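Local structure of putative Vgr protein (Escherichia coli, 3WIT) at residues Gly1-Ser6 with Glu29-Val34. The protein probably forms part of the trimeric spike of the type VI secretion system, this chain being the C-terminal triple-stranded beta-helix domain of VgrG1. Numbering follows the deposited sequence.
Sequences GTIAGS and EIMLAV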
ATOM      1  N   GLY A   1     -20.543  -0.004  -4.681  1.00 66.20           N
ATOM      2  CA  GLY A   1     -20.646  -1.330  -4.101  1.00 60.08           C
ATOM      3  C   GLY A   1     -19.352  -1.714  -3.413  1.00 57.10           C
ATOM      4  O   GLY A   1     -18.423  -0.909  -3.316  1.00 56.24           O
ATOM      5  N   THR A   2     -19.296  -2.948  -2.909  1.00 51.69           N
ATOM      6  CA  THR A   2     -18.103  -3.478  -2.242  1.00 49.15           C
ATOM      7  C   THR A   2     -17.841  -4.935  -2.640  1.00 45.67           C
ATOM      8  O   THR A   2     -18.772  -5.720  -2.783  1.00 45.38           O
ATOM      9  CB  THR A   2     -18.169  -3.383  -0.707  1.00 55.17           C
ATOM     10  OG1 THR A   2     -19.313  -4.098  -0.233  1.00 71.62           O
ATOM     11  CG2 THR A   2     -18.289  -1.949  -0.264  1.00 56.81           C
ATOM     12  N   ILE A   3     -16.570  -5.272  -2.831  1.00 44.82           N
ATOM     13  CA  ILE A   3     -16.157  -6.604  -3.294  1.00 47.45           C
ATOM     14  C   ILE A   3     -14.904  -7.007  -2.544  1.00 44.81           C
ATOM     15  O   ILE A   3     -13.967  -6.239  -2.502  1.00 42.47           O
ATOM     16  CB  ILE A   3     -15.747  -6.556  -4.787  1.00 59.57           C
ATOM     17  CG1 ILE A   3     -16.956  -6.404  -5.696  1.00 64.55           C
ATOM     18  CG2 ILE A   3     -14.969  -7.796  -5.177  1.00 64.72           C
ATOM     19  CD1 ILE A   3     -16.589  -6.351  -7.159  1.00 70.83           C
ATOM     20  N   ALA A   4     -14.853  -8.205  -1.958  1.00 35.05           N
ATOM     21  CA  ALA A   4     -13.572  -8.706  -1.472  1.00 37.92           C
ATOM     22  C   ALA A   4     -13.517 -10.140  -1.961  1.00 46.82           C
ATOM     23  O   ALA A   4     -14.427 -10.917  -1.654  1.00 47.78           O
ATOM     24  CB  ALA A   4     -13.519  -8.667   0.031  1.00 41.69           C
ATOM     25  N   GLY A   5     -12.487 -10.486  -2.741  1.00 36.93           N
ATOM     26  CA  GLY A   5     -12.515 -11.749  -3.476  1.00 42.98           C
ATOM     27  C   GLY A   5     -11.123 -12.274  -3.746  1.00 40.71           C
ATOM     28  O   GLY A   5     -10.185 -11.492  -3.901  1.00 36.24           O
ATOM     29  N   SER A   6     -10.985 -13.590  -3.753  1.00 39.10           N
ATOM     30  CA  SER A   6      -9.723 -14.232  -4.080  1.00 39.41           C
ATOM     31  C   SER A   6     -10.118 -15.298  -5.079  1.00 40.37           C
ATOM     32  O   SER A   6     -11.021 -16.093  -4.801  1.00 42.20           O
ATOM     33  CB  SER A   6      -9.127 -14.860  -2.821  1.00 47.00           C
ATOM     34  OG  SER A   6      -8.025 -15.688  -3.147  1.00 63.03           O
ATOM     35  N   GLU A  29      -6.231 -13.740  -8.971  1.00 36.65           N
ATOM     36  CA  GLU A  29      -6.376 -12.343  -8.616  1.00 34.10           C
ATOM     37  C   GLU A  29      -6.929 -12.269  -7.217  1.00 31.44           C
ATOM     38  O   GLU A  29      -7.709 -13.147  -6.840  1.00 34.75           O
ATOM     39  CB  GLU A  29      -7.361 -11.714  -9.589  1.00 42.85           C
ATOM     40  CG  GLU A  29      -7.642 -10.259  -9.341  1.00 54.69           C
ATOM     41  CD  GLU A  29      -8.396  -9.630 -10.512  1.00 73.19           C
ATOM     42  OE1 GLU A  29      -8.642  -8.394 -10.481  1.00 78.62           O
ATOM     43  OE2 GLU A  29      -8.734 -10.386 -11.459  1.00 73.92           O
ATOM     44  N   ILE A  30      -6.517 -11.257  -6.460  1.00 33.01           N
ATOM     45  CA  ILE A  30      -7.196 -10.917  -5.200  1.00 31.69           C
ATOM     46  C   ILE A  30      -7.647  -9.476  -5.387  1.00 38.02           C
ATOM     47  O   ILE A  30      -6.864  -8.644  -5.878  1.00 36.82           O
ATOM     48  CB  ILE A  30      -6.225 -10.973  -4.022  1.00 32.78           C
ATOM     49  CG1 ILE A  30      -5.887 -12.411  -3.698  1.00 33.01           C
ATOM     50  CG2 ILE A  30      -6.840 -10.270  -2.770  1.00 34.16           C
ATOM     51  CD1 ILE A  30      -4.660 -12.568  -2.798  1.00 36.12           C
HETATM   52  N   MSE A  31      -8.901  -9.173  -5.058  1.00 30.82           N
HETATM   53  CA  MSE A  31      -9.402  -7.799  -5.187  1.00 36.00           C
HETATM   54  C   MSE A  31     -10.118  -7.351  -3.911  1.00 38.12           C
HETATM   55  O   MSE A  31     -10.955  -8.083  -3.379  1.00 37.42           O
HETATM   56  CB  MSE A  31     -10.372  -7.718  -6.374  1.00 41.40           C
HETATM   57  CG  MSE A  31     -11.246  -6.485  -6.391  1.00 44.97           C
HETATM   58 SE   MSE A  31     -10.219  -4.988  -7.046  0.56 47.00          SE
HETATM   59  CE  MSE A  31     -10.389  -5.379  -8.939  1.00 55.35           C
ATOM     60  N   LEU A  32      -9.808  -6.150  -3.435  1.00 30.89           N
ATOM     61  CA  LEU A  32     -10.545  -5.547  -2.324  1.00 32.50           C
ATOM     62  C   LEU A  32     -11.041  -4.211  -2.857  1.00 35.38           C
ATOM     63  O   LEU A  32     -10.243  -3.383  -3.267  1.00 36.40           O
ATOM     64  CB  LEU A  32      -9.618  -5.269  -1.160  1.00 31.54           C
ATOM     65  CG  LEU A  32      -8.869  -6.464  -0.584  1.00 37.16           C
ATOM     66  CD1 LEU A  32      -7.928  -6.013   0.538  1.00 37.28           C
ATOM     67  CD2 LEU A  32      -9.919  -7.412  -0.077  1.00 33.38           C
ATOM     68  N   ALA A  33     -12.341  -3.991  -2.849  1.00 35.44           N
ATOM     69  CA  ALA A  33     -12.892  -2.764  -3.394  1.00 36.84           C
ATOM     70  C   ALA A  33     -14.056  -2.223  -2.549  1.00 38.02           C
ATOM     71  O   ALA A  33     -14.955  -2.967  -2.135  1.00 37.22           O
ATOM     72  CB  ALA A  33     -13.339  -3.004  -4.833  1.00 40.59           C
ATOM     73  N   VAL A  34     -14.024  -0.920  -2.291  1.00 32.80           N
ATOM     74  CA  VAL A  34     -15.147  -0.229  -1.719  1.00 32.40           C
ATOM     75  C   VAL A  34     -15.358   0.995  -2.627  1.00 38.86           C
ATOM     76  O   VAL A  34     -14.471   1.847  -2.726  1.00 37.14           O
ATOM     77  CB  VAL A  34     -14.823   0.219  -0.263  1.00 34.06           C
ATOM     78  CG1 VAL A  34     -15.964   1.022   0.283  1.00 35.78           C
ATOM     79  CG2 VAL A  34     -14.569  -1.004   0.648  1.00 36.55           C
TER
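Thr2 and Val34 open one face of an antiparallel strand pair in the trimeric, triple-stranded beta-helix of VgrG1; the short segment axes approach to 4.6 Å, their N-to-C directions 169° apart. Their side chains lie side by side and point the same way: the Thr2 methyl CG2, trans to the carbonyl carbon (chi1 58° for OG1), sits against Val34 CG1 at 3.8 Å. On that face Ala4 CB meets Leu32 CD2, also at 3.8 Å, and Ser6 OG lies 4.0 Å from Ile30 CG1. The face turns to the other two chains, as Leu32 packs on Ile30 of the second subunit and on Leu32 of the third; Ile30, Leu32 and Val34 are buried, while Ala4 and Ser6 remain exposed.

The other face carries Ile3, Met31 and Ala33. The selenomethionine side chain of Met31 runs across that of Ile3, with Ile3 CG2 4.1 Å from Met31 CG, before bends at chi2 and chi3 carry its end away.

Two backbone pairs fix the register: Ile3 with Ala33 and Gly5 with Met31, each joined by two hydrogen bonds. Between them Ala4 CA approaches Met31 O at 3.3 Å. The shortest bond, Ala33 N to Ile3 O, is 2.8 Å.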